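Signal recognition 54 kDa protein (Pyrococcus furiosus, PDB 3DM5) is the multidomain protein subunit of the archaeal signal recognition particle, joining a helical bundle and a P-loop GTPase domain to a signal peptide binding domain. Local coordinates at residues A38-L50 and A253-T265. Residues are numbered along the deposited sequence; the frame is centred on the assembly and turned at random.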
ATOM      1  N   ALA A  38       9.677   2.456  11.834  1.00 46.79           N
ATOM      2  CA  ALA A  38      10.075   1.326  11.007  1.00 42.63           C
ATOM      3  C   ALA A  38      10.128   0.082  11.874  1.00 42.23           C
ATOM      4  O   ALA A  38       9.539  -0.939  11.532  1.00 40.31           O
ATOM      5  CB  ALA A  38      11.415   1.582  10.341  1.00 48.77           C
ATOM      6  N   LEU A  39      10.830   0.188  13.001  1.00 43.28           N
ATOM      7  CA  LEU A  39      10.968  -0.911  13.967  1.00 42.75           C
ATOM      8  C   LEU A  39       9.635  -1.454  14.470  1.00 43.82           C
ATOM      9  O   LEU A  39       9.397  -2.662  14.386  1.00 39.94           O
ATOM     10  CB  LEU A  39      11.858  -0.495  15.156  1.00 43.30           C
ATOM     11  CG  LEU A  39      13.319  -0.964  15.170  1.00 44.14           C
ATOM     12  CD1 LEU A  39      13.850  -1.349  13.791  1.00 40.82           C
ATOM     13  CD2 LEU A  39      14.217   0.040  15.838  1.00 37.34           C
ATOM     14  N   ILE A  40       8.779  -0.574  14.989  1.00 44.99           N
ATOM     15  CA  ILE A  40       7.477  -0.982  15.539  1.00 47.38           C
ATOM     16  C   ILE A  40       6.634  -1.720  14.499  1.00 50.02           C
ATOM     17  O   ILE A  40       5.905  -2.667  14.813  1.00 40.90           O
ATOM     18  CB  ILE A  40       6.653   0.217  16.044  1.00 41.15           C
ATOM     19  CG1 ILE A  40       7.325   0.882  17.246  1.00 46.33           C
ATOM     20  CG2 ILE A  40       5.268  -0.240  16.432  1.00 38.61           C
ATOM     21  CD1 ILE A  40       7.307   0.033  18.461  1.00 49.91           C
ATOM     22  N   GLN A  41       6.754  -1.273  13.255  1.00 42.58           N
ATOM     23  CA  GLN A  41       6.010  -1.840  12.159  1.00 41.48           C
ATOM     24  C   GLN A  41       6.472  -3.257  11.819  1.00 47.73           C
ATOM     25  O   GLN A  41       5.713  -4.030  11.261  1.00 45.87           O
ATOM     26  CB  GLN A  41       6.138  -0.932  10.939  1.00 46.86           C
ATOM     27  CG  GLN A  41       5.167  -1.250   9.830  1.00 58.38           C
ATOM     28  CD  GLN A  41       5.028  -0.116   8.842  1.00 74.16           C
ATOM     29  OE1 GLN A  41       6.016   0.356   8.265  1.00 78.65           O
ATOM     30  NE2 GLN A  41       3.795   0.330   8.638  1.00 72.36           N
ATOM     31  N   ALA A  42       7.719  -3.581  12.150  1.00 48.30           N
ATOM     32  CA  ALA A  42       8.275  -4.914  11.921  1.00 49.62           C
ATOM     33  C   ALA A  42       8.099  -5.774  13.177  1.00 53.00           C
ATOM     34  O   ALA A  42       8.722  -6.833  13.327  1.00 45.65           O
ATOM     35  CB  ALA A  42       9.743  -4.820  11.522  1.00 42.54           C
ATOM     36  N   ASP A  43       7.255  -5.287  14.080  1.00 46.27           N
ATOM     37  CA  ASP A  43       6.866  -6.001  15.294  1.00 44.19           C
ATOM     38  C   ASP A  43       7.965  -6.066  16.337  1.00 44.42           C
ATOM     39  O   ASP A  43       7.989  -6.986  17.151  1.00 40.58           O
ATOM     40  CB  ASP A  43       6.344  -7.406  14.981  1.00 45.91           C
ATOM     41  CG  ASP A  43       5.657  -8.057  16.180  1.00 57.73           C
ATOM     42  OD1 ASP A  43       5.417  -9.289  16.152  1.00 58.42           O
ATOM     43  OD2 ASP A  43       5.365  -7.334  17.154  1.00 55.18           O
ATOM     44  N   VAL A  44       8.878  -5.103  16.330  1.00 43.81           N
ATOM     45  CA  VAL A  44       9.867  -5.078  17.405  1.00 45.63           C
ATOM     46  C   VAL A  44       9.206  -4.589  18.693  1.00 44.28           C
ATOM     47  O   VAL A  44       8.539  -3.553  18.688  1.00 47.87           O
ATOM     48  CB  VAL A  44      11.127  -4.211  17.079  1.00 36.72           C
ATOM     49  CG1 VAL A  44      12.072  -4.204  18.259  1.00 37.47           C
ATOM     50  CG2 VAL A  44      11.838  -4.740  15.880  1.00 34.99           C
ATOM     51  N   ASN A  45       9.379  -5.345  19.776  1.00 43.59           N
ATOM     52  CA  ASN A  45       8.864  -4.957  21.085  1.00 43.26           C
ATOM     53  C   ASN A  45       9.047  -3.468  21.335  1.00 40.83           C
ATOM     54  O   ASN A  45      10.132  -2.922  21.116  1.00 41.68           O
ATOM     55  CB  ASN A  45       9.580  -5.738  22.182  1.00 37.50           C
ATOM     56  CG  ASN A  45       9.104  -5.358  23.573  1.00 45.50           C
ATOM     57  OD1 ASN A  45       8.076  -5.833  24.032  1.00 44.04           O
ATOM     58  ND2 ASN A  45       9.850  -4.497  24.246  1.00 40.54           N
ATOM     59  N   VAL A  46       7.997  -2.808  21.812  1.00 44.12           N
ATOM     60  CA  VAL A  46       8.068  -1.358  22.019  1.00 46.11           C
ATOM     61  C   VAL A  46       9.121  -0.943  23.024  1.00 44.76           C
ATOM     62  O   VAL A  46       9.880  -0.019  22.770  1.00 43.28           O
ATOM     63  CB  VAL A  46       6.735  -0.744  22.428  1.00 51.47           C
ATOM     64  CG1 VAL A  46       6.949   0.693  22.833  1.00 55.51           C
ATOM     65  CG2 VAL A  46       5.759  -0.817  21.265  1.00 52.36           C
ATOM     66  N   ARG A  47       9.176  -1.626  24.162  1.00 53.67           N
ATOM     67  CA  ARG A  47      10.193  -1.324  25.162  1.00 44.43           C
ATOM     68  C   ARG A  47      11.620  -1.426  24.573  1.00 51.95           C
ATOM     69  O   ARG A  47      12.476  -0.583  24.838  1.00 49.41           O
ATOM     70  CB  ARG A  47      10.020  -2.239  26.377  1.00 58.62           C
ATOM     71  CG  ARG A  47      10.132  -1.519  27.714  1.00 72.06           C
ATOM     72  CD  ARG A  47       9.950  -2.474  28.875  1.00 92.54           C
ATOM     73  NE  ARG A  47      10.700  -2.032  30.049  1.00111.29           N
ATOM     74  CZ  ARG A  47      10.149  -1.544  31.155  1.00104.06           C
ATOM     75  NH1 ARG A  47       8.832  -1.442  31.254  1.00107.56           N
ATOM     76  NH2 ARG A  47      10.916  -1.169  32.168  1.00 97.99           N
ATOM     77  N   LEU A  48      11.869  -2.448  23.761  1.00 48.94           N
ATOM     78  CA  LEU A  48      13.173  -2.595  23.125  1.00 49.85           C
ATOM     79  C   LEU A  48      13.475  -1.442  22.180  1.00 51.74           C
ATOM     80  O   LEU A  48      14.615  -0.989  22.103  1.00 52.70           O
ATOM     81  CB  LEU A  48      13.269  -3.912  22.345  1.00 56.61           C
ATOM     82  CG  LEU A  48      13.574  -5.217  23.079  1.00 49.09           C
ATOM     83  CD1 LEU A  48      13.679  -6.335  22.073  1.00 53.17           C
ATOM     84  CD2 LEU A  48      14.854  -5.102  23.868  1.00 48.93           C
ATOM     85  N   VAL A  49      12.460  -0.997  21.440  1.00 45.10           N
ATOM     86  CA  VAL A  49      12.633   0.097  20.488  1.00 44.03           C
ATOM     87  C   VAL A  49      12.935   1.420  21.189  1.00 53.42           C
ATOM     88  O   VAL A  49      13.802   2.194  20.745  1.00 52.27           O
ATOM     89  CB  VAL A  49      11.411   0.276  19.565  1.00 44.84           C
ATOM     90  CG1 VAL A  49      11.538   1.569  18.789  1.00 43.36           C
ATOM     91  CG2 VAL A  49      11.300  -0.899  18.600  1.00 45.90           C
ATOM     92  N   LEU A  50      12.224   1.673  22.285  1.00 48.13           N
ATOM     93  CA  LEU A  50      12.472   2.854  23.099  1.00 55.59           C
ATOM     94  C   LEU A  50      13.919   2.915  23.543  1.00 60.09           C
ATOM     95  O   LEU A  50      14.577   3.946  23.424  1.00 63.79           O
ATOM     96  CB  LEU A  50      11.582   2.852  24.333  1.00 50.49           C
ATOM     97  CG  LEU A  50      10.392   3.785  24.259  1.00 59.21           C
ATOM     98  CD1 LEU A  50       9.712   3.790  25.598  1.00 56.80           C
ATOM     99  CD2 LEU A  50      10.892   5.175  23.888  1.00 63.14           C
ATOM    100  N   ALA A 253       6.664  -9.585   7.403  1.00 62.82           N
ATOM    101  CA  ALA A 253       6.624  -8.240   7.953  1.00 70.74           C
ATOM    102  C   ALA A 253       7.221  -8.187   9.361  1.00 68.81           C
ATOM    103  O   ALA A 253       7.564  -7.115   9.853  1.00 63.68           O
ATOM    104  CB  ALA A 253       5.197  -7.719   7.960  1.00 56.96           C
ATOM    105  N   LYS A 254       7.363  -9.355   9.987  1.00 60.06           N
ATOM    106  CA  LYS A 254       7.623  -9.417  11.419  1.00 57.69           C
ATOM    107  C   LYS A 254       8.972 -10.029  11.829  1.00 47.59           C
ATOM    108  O   LYS A 254       9.310 -10.017  13.006  1.00 44.80           O
ATOM    109  CB  LYS A 254       6.476 -10.155  12.109  1.00 50.75           C
ATOM    110  CG  LYS A 254       5.110  -9.748  11.600  1.00 57.85           C
ATOM    111  CD  LYS A 254       3.997 -10.580  12.226  1.00 59.67           C
ATOM    112  CE  LYS A 254       3.797 -10.243  13.686  1.00 51.51           C
ATOM    113  NZ  LYS A 254       2.637 -10.999  14.240  1.00 67.44           N
ATOM    114  N   GLY A 255       9.733 -10.550  10.871  1.00 44.16           N
ATOM    115  CA  GLY A 255      11.037 -11.122  11.146  1.00 40.76           C
ATOM    116  C   GLY A 255      11.971 -10.209  11.929  1.00 50.72           C
ATOM    117  O   GLY A 255      12.770 -10.665  12.761  1.00 43.79           O
ATOM    118  N   GLY A 256      11.881  -8.910  11.674  1.00 45.51           N
ATOM    119  CA  GLY A 256      12.688  -7.970  12.421  1.00 37.64           C
ATOM    120  C   GLY A 256      12.422  -8.103  13.905  1.00 40.87           C
ATOM    121  O   GLY A 256      13.349  -8.155  14.717  1.00 35.17           O
ATOM    122  N   GLY A 257      11.140  -8.164  14.253  1.00 40.50           N
ATOM    123  CA  GLY A 257      10.724  -8.356  15.627  1.00 35.14           C
ATOM    124  C   GLY A 257      11.231  -9.653  16.238  1.00 47.56           C
ATOM    125  O   GLY A 257      11.505  -9.694  17.433  1.00 44.94           O
ATOM    126  N   ALA A 258      11.346 -10.710  15.430  1.00 41.05           N
ATOM    127  CA  ALA A 258      11.871 -11.997  15.895  1.00 36.02           C
ATOM    128  C   ALA A 258      13.379 -11.943  16.175  1.00 40.99           C
ATOM    129  O   ALA A 258      13.825 -12.378  17.232  1.00 36.28           O
ATOM    130  CB  ALA A 258      11.552 -13.119  14.877  1.00 37.79           C
ATOM    131  N   LEU A 259      14.157 -11.414  15.226  1.00 39.18           N
ATOM    132  CA  LEU A 259      15.606 -11.319  15.394  1.00 35.04           C
ATOM    133  C   LEU A 259      15.943 -10.469  16.598  1.00 40.15           C
ATOM    134  O   LEU A 259      16.734 -10.879  17.437  1.00 38.47           O
ATOM    135  CB  LEU A 259      16.302 -10.750  14.159  1.00 38.78           C
ATOM    136  CG  LEU A 259      16.159 -11.506  12.832  1.00 40.90           C
ATOM    137  CD1 LEU A 259      16.845 -10.714  11.741  1.00 42.63           C
ATOM    138  CD2 LEU A 259      16.718 -12.923  12.924  1.00 32.03           C
ATOM    139  N   SER A 260      15.341  -9.284  16.680  1.00 38.08           N
ATOM    140  CA  SER A 260      15.618  -8.379  17.781  1.00 44.09           C
ATOM    141  C   SER A 260      15.203  -9.024  19.107  1.00 46.01           C
ATOM    142  O   SER A 260      15.850  -8.854  20.148  1.00 42.72           O
ATOM    143  CB  SER A 260      14.902  -7.049  17.560  1.00 37.98           C
ATOM    144  OG  SER A 260      13.508  -7.252  17.437  1.00 52.00           O
ATOM    145  N   ALA A 261      14.128  -9.793  19.048  1.00 41.15           N
ATOM    146  CA  ALA A 261      13.597 -10.470  20.229  1.00 41.76           C
ATOM    147  C   ALA A 261      14.547 -11.561  20.754  1.00 46.53           C
ATOM    148  O   ALA A 261      14.858 -11.610  21.938  1.00 43.33           O
ATOM    149  CB  ALA A 261      12.235 -11.052  19.922  1.00 31.34           C
ATOM    150  N   VAL A 262      14.988 -12.427  19.844  1.00 41.77           N
ATOM    151  CA  VAL A 262      15.938 -13.480  20.137  1.00 34.15           C
ATOM    152  C   VAL A 262      17.270 -12.898  20.577  1.00 41.85           C
ATOM    153  O   VAL A 262      17.904 -13.416  21.490  1.00 45.98           O
ATOM    154  CB  VAL A 262      16.172 -14.415  18.916  1.00 37.25           C
ATOM    155  CG1 VAL A 262      17.421 -15.250  19.120  1.00 41.47           C
ATOM    156  CG2 VAL A 262      14.971 -15.320  18.682  1.00 33.94           C
ATOM    157  N   ALA A 263      17.697 -11.810  19.954  1.00 37.37           N
ATOM    158  CA  ALA A 263      18.973 -11.227  20.326  1.00 37.46           C
ATOM    159  C   ALA A 263      18.923 -10.578  21.731  1.00 46.74           C
ATOM    160  O   ALA A 263      19.942 -10.439  22.419  1.00 44.43           O
ATOM    161  CB  ALA A 263      19.428 -10.235  19.275  1.00 30.41           C
ATOM    162  N   ALA A 264      17.726 -10.180  22.146  1.00 46.98           N
ATOM    163  CA  ALA A 264      17.548  -9.512  23.419  1.00 44.05           C
ATOM    164  C   ALA A 264      17.745 -10.563  24.484  1.00 49.09           C
ATOM    165  O   ALA A 264      17.875 -10.295  25.675  1.00 46.46           O
ATOM    166  CB  ALA A 264      16.162  -8.942  23.509  1.00 40.77           C
ATOM    167  N   THR A 265      17.774 -11.789  24.023  1.00 48.93           N
ATOM    168  CA  THR A 265      17.708 -12.909  24.910  1.00 43.45           C
ATOM    169  C   THR A 265      19.122 -13.363  25.270  1.00 47.13           C
ATOM    170  O   THR A 265      19.327 -14.009  26.293  1.00 47.66           O
ATOM    171  CB  THR A 265      16.968 -14.015  24.195  1.00 44.45           C
ATOM    172  OG1 THR A 265      15.774 -14.349  24.915  1.00 52.82           O
ATOM    173  CG2 THR A 265      17.891 -15.207  23.961  1.00 33.91           C
TER
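The carbonyl oxygen of A42 faces the first turn of helix 255-263 and takes the backbone N-H of G257, with N to O at 2.9 Å. The donor lies 32° out of the carbonyl plane, and the CA-H of K254 approaches the same oxygen, so a polar bond and a weaker CA-H contact share it. Glycine suits position 257 because, with no side chain on the face toward A42 and D43, its CA can approach D43 O (3.4 Å). G256, also without a side chain, lets the methyl of A42 and V44 CG2 lie near its backbone.

The turn offering these carbonyls is a Schellman motif closing helix 25-41: V44 N returns to L39 O, and D43, the C-prime residue, has the positive phi characteristic of this ending. D43 extends its carboxylate away from its own N (chi1 -168°) and across the K254 side chain, OD1 lying 3.8 Å from K254 NZ in a long salt bridge. The same OD1 accepts the backbone N-H of Q226, which helps hold the carboxylate.

Further along, both methyls of V44 sit against S260 OG, with CG2 at 3.4 Å. A chi1 of 58° turns the S260 hydroxyl back to its own helix, where OG donates to G256 O, already the acceptor of S260 N; this helps explain how a serine can face an apolar group. Beyond it, L48 puts CD1 3.9 Å from the CB of A264, a small residue fitting beside the branched leucine end.

The contact thus joins the turn between two helices of the helical bundle to a helix of the GTPase domain. With its one direct hydrogen bond made between backbone atoms, the chemistry implies that the closeness of the two backbones here depends on the glycines more than on strong side-chain pairing.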